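Local structure of transcription regulator (Lactobacillus plantarum WCFS1, 3CLK) at residues R102-S107 / Q265-V270; L70-A75 / C92-G97; A23-D28 / Q238-M243. The protein probably regulates transcription as a dimeric DNA-binding protein of the LacI type, with a periplasmic-binding-protein-like domain that may sense a small effector. One frame throughout, in Å; residues are numbered along the deposited sequence.

Contact 1 (R102-S107 / Q265-V270); sequences RPFISS and QQFIPV
Phe104 and Gln265 are paired neighbours in a parallel beta sheet of the periplasmic-binding-protein-like fold, with 265-267 the outermost strand here within the chain. With CG set between backbone N and carbonyl carbon (chi1 73°), the Phe104 ring leans toward that strand, and Gln265 CB settles over one face, a CH-pi contact 4.0 Å from the ring centroid. Past CG the glutamine runs extended, its amide turned 48° from the ring. There Gln265 NE2 gives Arg102 O a nearly straight bond of 2.8 Å (172°) within the amide plane, and it also reaches Asp100 O. Phe267 brings its ring obliquely to the Phe104 rim, CE1 to CE1 at 3.7 Å. With an alanine in place of Phe104, the methylene of Gln265 would probably lose the face it rests on, and the Phe267 ring would be freer to turn. On the face carrying Ile105, which helix 240-256 covers through Thr246 and Gln250, Ile105 CG2 meets Ile268 CG1 at 3.8 Å. Backbone bonds run from Gln266 N to Phe104 O, Ser106 N to Gln266 O and Ile268 N to Ser106 O. Ser107 OG, bonded also to Gln238, accepts from a water at 2.9 Å that donates as well to Pro269 O.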
ATOM      1  N   ARG B 102     -12.610  17.076  19.776  1.00 34.64           N
ATOM      2  CA  ARG B 102     -12.715  15.668  19.421  1.00 33.26           C
ATOM      3  C   ARG B 102     -11.364  15.022  19.737  1.00 31.07           C
ATOM      4  O   ARG B 102     -10.319  15.606  19.464  1.00 30.22           O
ATOM      5  CB  ARG B 102     -12.999  15.577  17.928  1.00 36.51           C
ATOM      6  CG  ARG B 102     -13.263  14.209  17.372  1.00 38.04           C
ATOM      7  CD  ARG B 102     -13.505  14.343  15.875  1.00 37.96           C
ATOM      8  NE  ARG B 102     -14.006  15.675  15.529  1.00 37.62           N
ATOM      9  CZ  ARG B 102     -14.623  15.971  14.391  1.00 36.64           C
ATOM     10  NH1 ARG B 102     -14.824  15.028  13.482  1.00 37.53           N
ATOM     11  NH2 ARG B 102     -15.036  17.208  14.159  1.00 36.98           N
ATOM     12  N   PRO B 103     -11.365  13.822  20.336  1.00 27.38           N
ATOM     13  CA  PRO B 103     -10.096  13.163  20.660  1.00 27.51           C
ATOM     14  C   PRO B 103      -9.356  12.687  19.412  1.00 26.12           C
ATOM     15  O   PRO B 103      -9.946  12.082  18.519  1.00 24.45           O
ATOM     16  CB  PRO B 103     -10.527  12.001  21.552  1.00 25.50           C
ATOM     17  CG  PRO B 103     -11.883  11.659  21.004  1.00 26.81           C
ATOM     18  CD  PRO B 103     -12.509  13.017  20.798  1.00 26.78           C
ATOM     19  N   PHE B 104      -8.063  12.971  19.345  1.00 25.31           N
ATOM     20  CA  PHE B 104      -7.278  12.544  18.199  1.00 26.73           C
ATOM     21  C   PHE B 104      -5.805  12.391  18.538  1.00 26.66           C
ATOM     22  O   PHE B 104      -5.315  12.950  19.513  1.00 26.26           O
ATOM     23  CB  PHE B 104      -7.447  13.527  17.032  1.00 26.81           C
ATOM     24  CG  PHE B 104      -6.743  14.849  17.222  1.00 30.46           C
ATOM     25  CD1 PHE B 104      -5.356  14.941  17.116  1.00 30.50           C
ATOM     26  CD2 PHE B 104      -7.473  16.007  17.474  1.00 30.54           C
ATOM     27  CE1 PHE B 104      -4.708  16.161  17.255  1.00 31.09           C
ATOM     28  CE2 PHE B 104      -6.837  17.237  17.615  1.00 31.79           C
ATOM     29  CZ  PHE B 104      -5.452  17.317  17.506  1.00 32.38           C
ATOM     30  N   ILE B 105      -5.121  11.599  17.726  1.00 25.40           N
ATOM     31  CA  ILE B 105      -3.696  11.363  17.861  1.00 25.02           C
ATOM     32  C   ILE B 105      -3.160  11.462  16.441  1.00 24.92           C
ATOM     33  O   ILE B 105      -3.578  10.698  15.561  1.00 23.41           O
ATOM     34  CB  ILE B 105      -3.402   9.962  18.393  1.00 25.09           C
ATOM     35  CG1 ILE B 105      -3.963   9.820  19.810  1.00 25.63           C
ATOM     36  CG2 ILE B 105      -1.900   9.699  18.348  1.00 23.16           C
ATOM     37  CD1 ILE B 105      -3.913   8.395  20.339  1.00 25.69           C
ATOM     38  N   SER B 106      -2.255  12.406  16.213  1.00 23.65           N
ATOM     39  CA  SER B 106      -1.683  12.596  14.887  1.00 23.74           C
ATOM     40  C   SER B 106      -0.447  13.468  14.970  1.00 24.22           C
ATOM     41  O   SER B 106       0.028  13.788  16.064  1.00 23.58           O
ATOM     42  CB  SER B 106      -2.699  13.271  13.967  1.00 24.60           C
ATOM     43  OG  SER B 106      -2.984  14.582  14.418  1.00 27.68           O
ATOM     44  N   SER B 107       0.070  13.844  13.804  1.00 22.32           N
ATOM     45  CA  SER B 107       1.242  14.703  13.724  1.00 21.26           C
ATOM     46  C   SER B 107       0.766  16.140  13.759  1.00 23.30           C
ATOM     47  O   SER B 107      -0.423  16.417  13.562  1.00 24.13           O
ATOM     48  CB  SER B 107       2.001  14.474  12.410  1.00 20.19           C
ATOM     49  OG  SER B 107       2.531  13.161  12.326  1.00 19.05           O
ATOM     50  N   GLN B 265      -6.137  15.022  23.040  1.00 34.02           N
ATOM     51  CA  GLN B 265      -5.710  15.357  21.686  1.00 35.20           C
ATOM     52  C   GLN B 265      -4.190  15.401  21.801  1.00 36.25           C
ATOM     53  O   GLN B 265      -3.647  16.161  22.612  1.00 35.25           O
ATOM     54  CB  GLN B 265      -6.248  16.726  21.268  1.00 37.22           C
ATOM     55  CG  GLN B 265      -7.768  16.849  21.344  1.00 37.51           C
ATOM     56  CD  GLN B 265      -8.264  18.166  20.792  1.00 38.54           C
ATOM     57  OE1 GLN B 265      -7.750  19.229  21.140  1.00 40.58           O
ATOM     58  NE2 GLN B 265      -9.273  18.107  19.927  1.00 37.63           N
ATOM     59  N   GLN B 266      -3.504  14.599  20.995  1.00 34.19           N
ATOM     60  CA  GLN B 266      -2.050  14.520  21.085  1.00 34.89           C
ATOM     61  C   GLN B 266      -1.316  14.606  19.745  1.00 34.11           C
ATOM     62  O   GLN B 266      -1.830  14.180  18.711  1.00 34.36           O
ATOM     63  CB  GLN B 266      -1.691  13.208  21.778  1.00 35.05           C
ATOM     64  CG  GLN B 266      -0.332  13.154  22.419  1.00 38.84           C
ATOM     65  CD  GLN B 266      -0.070  11.797  23.035  1.00 40.92           C
ATOM     66  OE1 GLN B 266      -0.980  11.176  23.589  1.00 40.15           O
ATOM     67  NE2 GLN B 266       1.176  11.331  22.953  1.00 42.20           N
ATOM     68  N   PHE B 267      -0.107  15.158  19.776  1.00 32.56           N
ATOM     69  CA  PHE B 267       0.715  15.278  18.578  1.00 30.65           C
ATOM     70  C   PHE B 267       1.919  14.361  18.699  1.00 30.69           C
ATOM     71  O   PHE B 267       2.640  14.404  19.693  1.00 32.36           O
ATOM     72  CB  PHE B 267       1.228  16.707  18.388  1.00 29.60           C
ATOM     73  CG  PHE B 267       0.206  17.665  17.850  1.00 28.81           C
ATOM     74  CD1 PHE B 267      -0.750  17.246  16.928  1.00 29.97           C
ATOM     75  CD2 PHE B 267       0.237  19.007  18.219  1.00 30.01           C
ATOM     76  CE1 PHE B 267      -1.659  18.146  16.380  1.00 27.77           C
ATOM     77  CE2 PHE B 267      -0.667  19.921  17.675  1.00 29.37           C
ATOM     78  CZ  PHE B 267      -1.616  19.490  16.755  1.00 29.10           C
ATOM     79  N   ILE B 268       2.131  13.527  17.688  1.00 29.27           N
ATOM     80  CA  ILE B 268       3.270  12.624  17.678  1.00 27.37           C
ATOM     81  C   ILE B 268       4.333  13.325  16.837  1.00 26.58           C
ATOM     82  O   ILE B 268       4.076  13.707  15.691  1.00 24.71           O
ATOM     83  CB  ILE B 268       2.919  11.274  17.021  1.00 28.34           C
ATOM     84  CG1 ILE B 268       1.729  10.635  17.746  1.00 29.37           C
ATOM     85  CG2 ILE B 268       4.132  10.341  17.068  1.00 27.58           C
ATOM     86  CD1 ILE B 268       2.027  10.199  19.176  1.00 29.77           C
ATOM     87  N   PRO B 269       5.540  13.508  17.396  1.00 25.31           N
ATOM     88  CA  PRO B 269       6.625  14.178  16.670  1.00 24.64           C
ATOM     89  C   PRO B 269       6.951  13.511  15.328  1.00 21.91           C
ATOM     90  O   PRO B 269       6.769  12.303  15.163  1.00 21.55           O
ATOM     91  CB  PRO B 269       7.801  14.095  17.649  1.00 25.73           C
ATOM     92  CG  PRO B 269       7.128  14.037  18.997  1.00 27.48           C
ATOM     93  CD  PRO B 269       5.985  13.090  18.739  1.00 26.73           C
ATOM     94  N   VAL B 270       7.395  14.313  14.366  1.00 22.54           N
ATOM     95  CA  VAL B 270       7.802  13.803  13.061  1.00 24.20           C
ATOM     96  C   VAL B 270       9.305  14.053  12.954  1.00 27.98           C
ATOM     97  O   VAL B 270       9.857  14.882  13.682  1.00 29.36           O
ATOM     98  CB  VAL B 270       7.116  14.532  11.878  1.00 23.08           C
ATOM     99  CG1 VAL B 270       5.610  14.329  11.934  1.00 23.19           C
ATOM    100  CG2 VAL B 270       7.491  16.000  11.883  1.00 17.87           C
TER
HETATM  101  O   HOH W   1       4.476  11.610  13.801  1.00 16.77           O

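Contact 2 (L70-A75 / C92-G97); sequences LLLSIA and CFLSMG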
ATOM      1  N   LEU B  70     -11.133   3.021  16.629  1.00 21.88           N
ATOM      2  CA  LEU B  70     -10.054   3.895  16.191  1.00 21.31           C
ATOM      3  C   LEU B  70     -10.354   4.283  14.743  1.00 21.49           C
ATOM      4  O   LEU B  70     -10.584   3.413  13.898  1.00 22.26           O
ATOM      5  CB  LEU B  70      -8.715   3.159  16.273  1.00 20.62           C
ATOM      6  CG  LEU B  70      -8.311   2.683  17.674  1.00 19.89           C
ATOM      7  CD1 LEU B  70      -7.025   1.861  17.592  1.00 21.74           C
ATOM      8  CD2 LEU B  70      -8.117   3.891  18.576  1.00 19.48           C
ATOM      9  N   LEU B  71     -10.369   5.579  14.457  1.00 19.36           N
ATOM     10  CA  LEU B  71     -10.661   6.026  13.099  1.00 21.40           C
ATOM     11  C   LEU B  71      -9.406   6.572  12.432  1.00 20.19           C
ATOM     12  O   LEU B  71      -8.912   7.641  12.787  1.00 21.37           O
ATOM     13  CB  LEU B  71     -11.778   7.080  13.106  1.00 20.48           C
ATOM     14  CG  LEU B  71     -13.104   6.583  13.703  1.00 22.39           C
ATOM     15  CD1 LEU B  71     -13.103   6.823  15.209  1.00 23.14           C
ATOM     16  CD2 LEU B  71     -14.269   7.297  13.057  1.00 19.22           C
ATOM     17  N   LEU B  72      -8.902   5.810  11.467  1.00 22.09           N
ATOM     18  CA  LEU B  72      -7.697   6.164  10.735  1.00 23.68           C
ATOM     19  C   LEU B  72      -7.939   7.199   9.655  1.00 25.78           C
ATOM     20  O   LEU B  72      -8.323   6.871   8.530  1.00 27.72           O
ATOM     21  CB  LEU B  72      -7.077   4.914  10.103  1.00 24.23           C
ATOM     22  CG  LEU B  72      -6.746   3.742  11.035  1.00 25.27           C
ATOM     23  CD1 LEU B  72      -5.740   2.816  10.351  1.00 23.48           C
ATOM     24  CD2 LEU B  72      -6.166   4.262  12.332  1.00 29.99           C
ATOM     25  N   SER B  73      -7.715   8.455  10.012  1.00 27.26           N
ATOM     26  CA  SER B  73      -7.878   9.561   9.086  1.00 29.66           C
ATOM     27  C   SER B  73      -9.198   9.512   8.322  1.00 31.59           C
ATOM     28  O   SER B  73      -9.210   9.494   7.090  1.00 31.64           O
ATOM     29  CB  SER B  73      -6.711   9.576   8.098  1.00 30.69           C
ATOM     30  OG  SER B  73      -6.652  10.808   7.409  1.00 31.71           O
ATOM     31  N   ILE B  74     -10.305   9.477   9.057  1.00 32.35           N
ATOM     32  CA  ILE B  74     -11.631   9.454   8.441  1.00 33.62           C
ATOM     33  C   ILE B  74     -12.350  10.757   8.780  1.00 33.99           C
ATOM     34  O   ILE B  74     -12.445  11.139   9.949  1.00 32.86           O
ATOM     35  CB  ILE B  74     -12.493   8.260   8.947  1.00 35.09           C
ATOM     36  CG1 ILE B  74     -12.346   7.060   8.008  1.00 35.61           C
ATOM     37  CG2 ILE B  74     -13.967   8.663   9.023  1.00 33.94           C
ATOM     38  CD1 ILE B  74     -11.010   6.387   8.068  1.00 39.44           C
ATOM     39  N   ALA B  75     -12.852  11.435   7.753  1.00 34.86           N
ATOM     40  CA  ALA B  75     -13.574  12.687   7.946  1.00 35.63           C
ATOM     41  C   ALA B  75     -15.072  12.397   8.013  1.00 35.88           C
ATOM     42  O   ALA B  75     -15.759  12.369   6.992  1.00 37.09           O
ATOM     43  CB  ALA B  75     -13.274  13.647   6.796  1.00 37.01           C
ATOM     44  N   CYS B  92     -11.241   7.252  19.193  1.00 24.15           N
ATOM     45  CA  CYS B  92     -10.139   8.182  19.000  1.00 22.30           C
ATOM     46  C   CYS B  92      -9.758   8.183  17.523  1.00 21.78           C
ATOM     47  O   CYS B  92      -9.716   7.128  16.886  1.00 17.72           O
ATOM     48  CB  CYS B  92      -8.932   7.761  19.843  1.00 21.81           C
ATOM     49  SG  CYS B  92      -7.569   8.969  19.894  1.00 25.61           S
ATOM     50  N   PHE B  93      -9.508   9.371  16.982  1.00 20.98           N
ATOM     51  CA  PHE B  93      -9.106   9.506  15.585  1.00 24.16           C
ATOM     52  C   PHE B  93      -7.582   9.420  15.487  1.00 23.59           C
ATOM     53  O   PHE B  93      -6.872   9.932  16.356  1.00 24.85           O
ATOM     54  CB  PHE B  93      -9.572  10.851  15.014  1.00 23.98           C
ATOM     55  CG  PHE B  93     -11.050  10.916  14.730  1.00 26.91           C
ATOM     56  CD1 PHE B  93     -11.968  11.077  15.764  1.00 25.90           C
ATOM     57  CD2 PHE B  93     -11.522  10.819  13.423  1.00 25.07           C
ATOM     58  CE1 PHE B  93     -13.342  11.141  15.495  1.00 28.15           C
ATOM     59  CE2 PHE B  93     -12.888  10.882  13.142  1.00 26.08           C
ATOM     60  CZ  PHE B  93     -13.801  11.042  14.177  1.00 28.59           C
ATOM     61  N   LEU B  94      -7.091   8.770  14.438  1.00 19.90           N
ATOM     62  CA  LEU B  94      -5.653   8.635  14.221  1.00 20.97           C
ATOM     63  C   LEU B  94      -5.236   9.266  12.887  1.00 22.30           C
ATOM     64  O   LEU B  94      -5.961   9.172  11.888  1.00 20.28           O
ATOM     65  CB  LEU B  94      -5.232   7.157  14.223  1.00 19.73           C
ATOM     66  CG  LEU B  94      -5.530   6.311  15.466  1.00 21.69           C
ATOM     67  CD1 LEU B  94      -4.985   4.898  15.284  1.00 20.04           C
ATOM     68  CD2 LEU B  94      -4.908   6.966  16.687  1.00 19.87           C
ATOM     69  N   SER B  95      -4.070   9.912  12.896  1.00 20.83           N
ATOM     70  CA  SER B  95      -3.492  10.553  11.716  1.00 23.29           C
ATOM     71  C   SER B  95      -4.278  11.747  11.176  1.00 24.97           C
ATOM     72  O   SER B  95      -4.134  12.111  10.006  1.00 23.82           O
ATOM     73  CB  SER B  95      -3.314   9.511  10.611  1.00 21.28           C
ATOM     74  OG  SER B  95      -2.216   9.850   9.788  1.00 28.34           O
HETATM   75  N   MSE B  96      -5.097  12.358  12.028  1.00 26.90           N
HETATM   76  CA  MSE B  96      -5.889  13.514  11.628  1.00 30.24           C
HETATM   77  C   MSE B  96      -6.210  14.398  12.831  1.00 30.27           C
HETATM   78  O   MSE B  96      -6.601  13.903  13.884  1.00 31.92           O
HETATM   79  CB  MSE B  96      -7.192  13.050  10.957  1.00 34.73           C
HETATM   80  CG  MSE B  96      -8.090  14.173  10.456  1.00 41.41           C
HETATM   81 SE   MSE B  96      -9.744  13.490   9.680  1.00 52.37          SE
HETATM   82  CE  MSE B  96      -9.112  13.209   7.872  1.00 48.17           C
ATOM     83  N   GLY B  97      -6.038  15.704  12.667  1.00 31.03           N
ATOM     84  CA  GLY B  97      -6.329  16.639  13.742  1.00 31.63           C
ATOM     85  C   GLY B  97      -7.647  17.346  13.490  1.00 33.24           C
ATOM     86  O   GLY B  97      -8.206  17.257  12.397  1.00 31.60           O
TER
HETATM   87  O   HOH W   2      -5.363  13.688   8.029  1.00 37.05           O
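Leu71 spreads over one face of the Phe93 ring: its CB lies 3.8 Å from Phe93 CD2, CD1 sits above the middle of the ring, and CD2 approaches the CE2-CZ side. Arg102 takes the opposite face in a cation-pi contact, so the ring is held between an aliphatic branch and a charged one, while Phe98 meets it edge-to-face. At the rim, in the plane of the ring, Ile74 O stands 3.2 Å from Phe93 CE2. This is the pairing of two parallel strands in a beta-alpha-beta unit, 68-72 and 91-94 joined through helix 78-86. Leu94 N bonds to Leu71 O at 2.7 Å, coming from above the carbonyl plane (36° out of it), and Leu71 N is bound by Cys92 O. On the other face of the sheet Leu72 and Leu94 run alongside each other in the same direction, CD2 to CD1 at 3.2 Å, closer than two methyl groups normally come; Ile26 of helix 22-34 packs against both. Past the strands the chains turn, and Ser73 N still reaches Leu94 O at 2.7 Å. Met96, modelled as selenomethionine, starts out with CG anti to the backbone N (chi1 -178°) and then bends at chi3 (-87°), which lays CE 3.5 Å from Ser73 OG and SE beside Ile74 O. A water links Ser73 OG with Ser95 O. The faces of the strand pair are thus mainly apolar, apart from the Arg102 cation, while the carbonyls and hydroxyls near the strand ends meet a backbone N-H, an aromatic edge, the selenomethionine and water.

Contact 3 (A23-D28 / Q238-M243); sequences AQQILD and QDFFQM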
ATOM      1  N   ALA B  23      -1.921   3.574   6.335  1.00 42.86           N
ATOM      2  CA  ALA B  23      -2.869   2.844   7.168  1.00 40.25           C
ATOM      3  C   ALA B  23      -2.255   1.558   7.713  1.00 39.33           C
ATOM      4  O   ALA B  23      -2.332   1.288   8.911  1.00 36.82           O
ATOM      5  CB  ALA B  23      -4.125   2.529   6.372  1.00 40.20           C
ATOM      6  N   GLN B  24      -1.644   0.764   6.834  1.00 38.03           N
ATOM      7  CA  GLN B  24      -1.011  -0.484   7.259  1.00 38.52           C
ATOM      8  C   GLN B  24      -0.029  -0.223   8.393  1.00 35.73           C
ATOM      9  O   GLN B  24       0.052  -1.002   9.342  1.00 33.91           O
ATOM     10  CB  GLN B  24      -0.249  -1.150   6.107  1.00 41.70           C
ATOM     11  CG  GLN B  24       0.664  -2.276   6.592  1.00 47.36           C
ATOM     12  CD  GLN B  24       1.610  -2.786   5.527  1.00 51.30           C
ATOM     13  OE1 GLN B  24       1.187  -3.391   4.538  1.00 53.52           O
ATOM     14  NE2 GLN B  24       2.904  -2.545   5.722  1.00 51.16           N
ATOM     15  N   GLN B  25       0.724   0.868   8.274  1.00 34.54           N
ATOM     16  CA  GLN B  25       1.700   1.238   9.289  1.00 33.58           C
ATOM     17  C   GLN B  25       1.004   1.511  10.617  1.00 31.47           C
ATOM     18  O   GLN B  25       1.506   1.144  11.674  1.00 30.83           O
ATOM     19  CB  GLN B  25       2.487   2.476   8.848  1.00 37.26           C
ATOM     20  CG  GLN B  25       3.414   2.212   7.670  1.00 42.44           C
ATOM     21  CD  GLN B  25       4.313   1.010   7.907  1.00 44.11           C
ATOM     22  OE1 GLN B  25       5.115   0.995   8.842  1.00 46.21           O
ATOM     23  NE2 GLN B  25       4.176  -0.010   7.063  1.00 46.27           N
ATOM     24  N   ILE B  26      -0.156   2.157  10.562  1.00 29.47           N
ATOM     25  CA  ILE B  26      -0.902   2.434  11.782  1.00 28.11           C
ATOM     26  C   ILE B  26      -1.479   1.119  12.300  1.00 29.11           C
ATOM     27  O   ILE B  26      -1.420   0.833  13.496  1.00 29.13           O
ATOM     28  CB  ILE B  26      -2.065   3.417  11.538  1.00 25.29           C
ATOM     29  CG1 ILE B  26      -1.537   4.710  10.915  1.00 22.29           C
ATOM     30  CG2 ILE B  26      -2.769   3.714  12.859  1.00 20.70           C
ATOM     31  CD1 ILE B  26      -2.611   5.733  10.625  1.00 22.98           C
ATOM     32  N   LEU B  27      -2.026   0.317  11.390  1.00 29.91           N
ATOM     33  CA  LEU B  27      -2.623  -0.967  11.751  1.00 31.46           C
ATOM     34  C   LEU B  27      -1.614  -1.916  12.392  1.00 32.54           C
ATOM     35  O   LEU B  27      -1.961  -2.668  13.300  1.00 33.40           O
ATOM     36  CB  LEU B  27      -3.252  -1.630  10.517  1.00 31.90           C
ATOM     37  CG  LEU B  27      -4.504  -0.965   9.923  1.00 33.60           C
ATOM     38  CD1 LEU B  27      -4.883  -1.651   8.619  1.00 32.96           C
ATOM     39  CD2 LEU B  27      -5.652  -1.034  10.914  1.00 32.87           C
ATOM     40  N   ASP B  28      -0.369  -1.892  11.925  1.00 33.06           N
ATOM     41  CA  ASP B  28       0.645  -2.761  12.510  1.00 33.88           C
ATOM     42  C   ASP B  28       0.853  -2.357  13.963  1.00 33.07           C
ATOM     43  O   ASP B  28       0.976  -3.212  14.839  1.00 33.17           O
ATOM     44  CB  ASP B  28       1.974  -2.663  11.756  1.00 34.52           C
ATOM     45  CG  ASP B  28       1.912  -3.290  10.376  1.00 35.65           C
ATOM     46  OD1 ASP B  28       1.206  -4.307  10.204  1.00 37.56           O
ATOM     47  OD2 ASP B  28       2.586  -2.775   9.462  1.00 37.62           O
ATOM     48  N   GLN B 238       6.266  10.508   9.341  1.00 21.03           N
ATOM     49  CA  GLN B 238       5.313  10.513  10.444  1.00 22.25           C
ATOM     50  C   GLN B 238       5.465   9.166  11.123  1.00 21.85           C
ATOM     51  O   GLN B 238       5.729   8.160  10.463  1.00 20.64           O
ATOM     52  CB  GLN B 238       3.871  10.650   9.933  1.00 21.05           C
ATOM     53  CG  GLN B 238       3.588  11.908   9.136  1.00 22.49           C
ATOM     54  CD  GLN B 238       2.095  12.140   8.949  1.00 22.31           C
ATOM     55  OE1 GLN B 238       1.363  12.308   9.921  1.00 25.56           O
ATOM     56  NE2 GLN B 238       1.640  12.140   7.703  1.00 19.57           N
ATOM     57  N   ASP B 239       5.294   9.141  12.438  1.00 22.36           N
ATOM     58  CA  ASP B 239       5.414   7.892  13.165  1.00 23.59           C
ATOM     59  C   ASP B 239       4.046   7.237  13.262  1.00 24.22           C
ATOM     60  O   ASP B 239       3.453   7.185  14.340  1.00 24.73           O
ATOM     61  CB  ASP B 239       5.972   8.139  14.567  1.00 25.51           C
ATOM     62  CG  ASP B 239       6.440   6.861  15.234  1.00 25.82           C
ATOM     63  OD1 ASP B 239       5.974   5.776  14.841  1.00 24.58           O
ATOM     64  OD2 ASP B 239       7.272   6.941  16.160  1.00 31.27           O
ATOM     65  N   PHE B 240       3.554   6.738  12.126  1.00 22.80           N
ATOM     66  CA  PHE B 240       2.249   6.085  12.056  1.00 22.11           C
ATOM     67  C   PHE B 240       2.141   4.928  13.045  1.00 22.83           C
ATOM     68  O   PHE B 240       1.109   4.741  13.694  1.00 20.67           O
ATOM     69  CB  PHE B 240       1.997   5.549  10.640  1.00 19.60           C
ATOM     70  CG  PHE B 240       1.998   6.613   9.571  1.00 20.50           C
ATOM     71  CD1 PHE B 240       1.048   7.630   9.577  1.00 18.77           C
ATOM     72  CD2 PHE B 240       2.939   6.583   8.541  1.00 18.59           C
ATOM     73  CE1 PHE B 240       1.030   8.609   8.565  1.00 19.41           C
ATOM     74  CE2 PHE B 240       2.928   7.553   7.530  1.00 18.96           C
ATOM     75  CZ  PHE B 240       1.976   8.562   7.541  1.00 18.39           C
ATOM     76  N   PHE B 241       3.207   4.144  13.148  1.00 23.17           N
ATOM     77  CA  PHE B 241       3.217   3.001  14.047  1.00 24.13           C
ATOM     78  C   PHE B 241       2.845   3.457  15.455  1.00 23.73           C
ATOM     79  O   PHE B 241       1.944   2.899  16.084  1.00 23.60           O
ATOM     80  CB  PHE B 241       4.603   2.358  14.074  1.00 25.60           C
ATOM     81  CG  PHE B 241       4.637   1.021  14.763  1.00 28.63           C
ATOM     82  CD1 PHE B 241       4.348  -0.143  14.060  1.00 29.21           C
ATOM     83  CD2 PHE B 241       4.949   0.928  16.117  1.00 28.09           C
ATOM     84  CE1 PHE B 241       4.374  -1.388  14.695  1.00 30.30           C
ATOM     85  CE2 PHE B 241       4.977  -0.310  16.762  1.00 31.04           C
ATOM     86  CZ  PHE B 241       4.688  -1.471  16.045  1.00 29.39           C
ATOM     87  N   GLN B 242       3.543   4.479  15.937  1.00 22.61           N
ATOM     88  CA  GLN B 242       3.298   5.006  17.265  1.00 24.58           C
ATOM     89  C   GLN B 242       1.867   5.513  17.418  1.00 23.56           C
ATOM     90  O   GLN B 242       1.280   5.394  18.491  1.00 22.71           O
ATOM     91  CB  GLN B 242       4.285   6.129  17.579  1.00 27.28           C
ATOM     92  CG  GLN B 242       4.186   6.641  19.013  1.00 31.32           C
ATOM     93  CD  GLN B 242       4.302   5.520  20.035  1.00 35.23           C
ATOM     94  OE1 GLN B 242       5.224   4.700  19.976  1.00 36.94           O
ATOM     95  NE2 GLN B 242       3.369   5.481  20.982  1.00 35.91           N
HETATM   96  N   MSE B 243       1.310   6.084  16.357  1.00 21.98           N
HETATM   97  CA  MSE B 243      -0.060   6.564  16.421  1.00 23.11           C
HETATM   98  C   MSE B 243      -0.951   5.390  16.779  1.00 22.32           C
HETATM   99  O   MSE B 243      -1.850   5.507  17.613  1.00 23.47           O
HETATM  100  CB  MSE B 243      -0.502   7.131  15.075  1.00 24.74           C
HETATM  101  CG  MSE B 243       0.224   8.386  14.678  1.00 25.37           C
HETATM  102 SE   MSE B 243      -0.531   9.120  13.069  1.00 30.47          SE
HETATM  103  CE  MSE B 243       0.955  10.251  12.540  1.00 25.94           C
TER
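Phe240 meets helix 22-34 chiefly through the root of its side chain. Its CB is wedged between two consecutive residues of that helix, 3.6 Å from Gln25 CB and also 3.6 Å from Ile26 CG1. With CG anti to the carbonyl carbon (chi1 -60°), the ring opens away from this wedge and its two ortho carbons part company: Phe240 CD1 stays 4.1 Å from Ile26 CG1, while CD2 keeps the same distance from Gln25 CB. Farther out the ring leaves the helix behind. One face is covered, toward the rim, by Gln238 CB of its own segment, and Ser95 and Asp221 also pack against the side chain. Phe241, the next residue, behaves in the reverse way. Its CA approaches Gln25 O at 3.5 Å as a C-H...O contact, and its CG, placed anti to the backbone N (chi1 -169°), carries the ring toward the C-terminal end of helix 22-34, until CE1 lies 3.7 Å from Asp28 C. Ile26 completes the fit: its CA faces Phe240 O, and its side chain continues inward to Leu72 of the sheet. The contact places the first turn of helix 240-256, just after the chain has passed over from strand 234-237 of the second sheet, against the N-terminal helix of the first. Asp239 caps that turn: its OD1 accepts from Gln242 N at 3.0 Å, the donor standing well above the carboxylate plane. Helix 22-34 also meets the second subunit, where Gln24 packs against Val18 and Asp28 against Tyr45 of that chain. Between the two segments themselves the joining forces are dispersion and a C-H...O contact, with no conventional hydrogen bond, so the seating probably depends mainly on the match of shapes.

In the fold
The three contacts form one continuous patch, their centres 9 to 12 Å apart. Contacts 1 and 2 share a sheet: strands 91-94 and 104-106 are neighbours, with Ile105 N 2.8 Å from Phe93 O and Ile105 O 2.8 Å from Ser95 N. Contact 3 covers the face of that sheet bearing Leu72 and Leu94, where Ile26 CG2 lies 3.5 Å from both Leu72 CD2 and Leu94 CD1. Contact 1 joins contact 3 through Ser107 OG and Gln238 OE1, 2.8 Å apart. Gln238 belongs to a passage between the two sheets, so this patch probably lies near the cleft between the two domains, where relatives of this fold bind their effector.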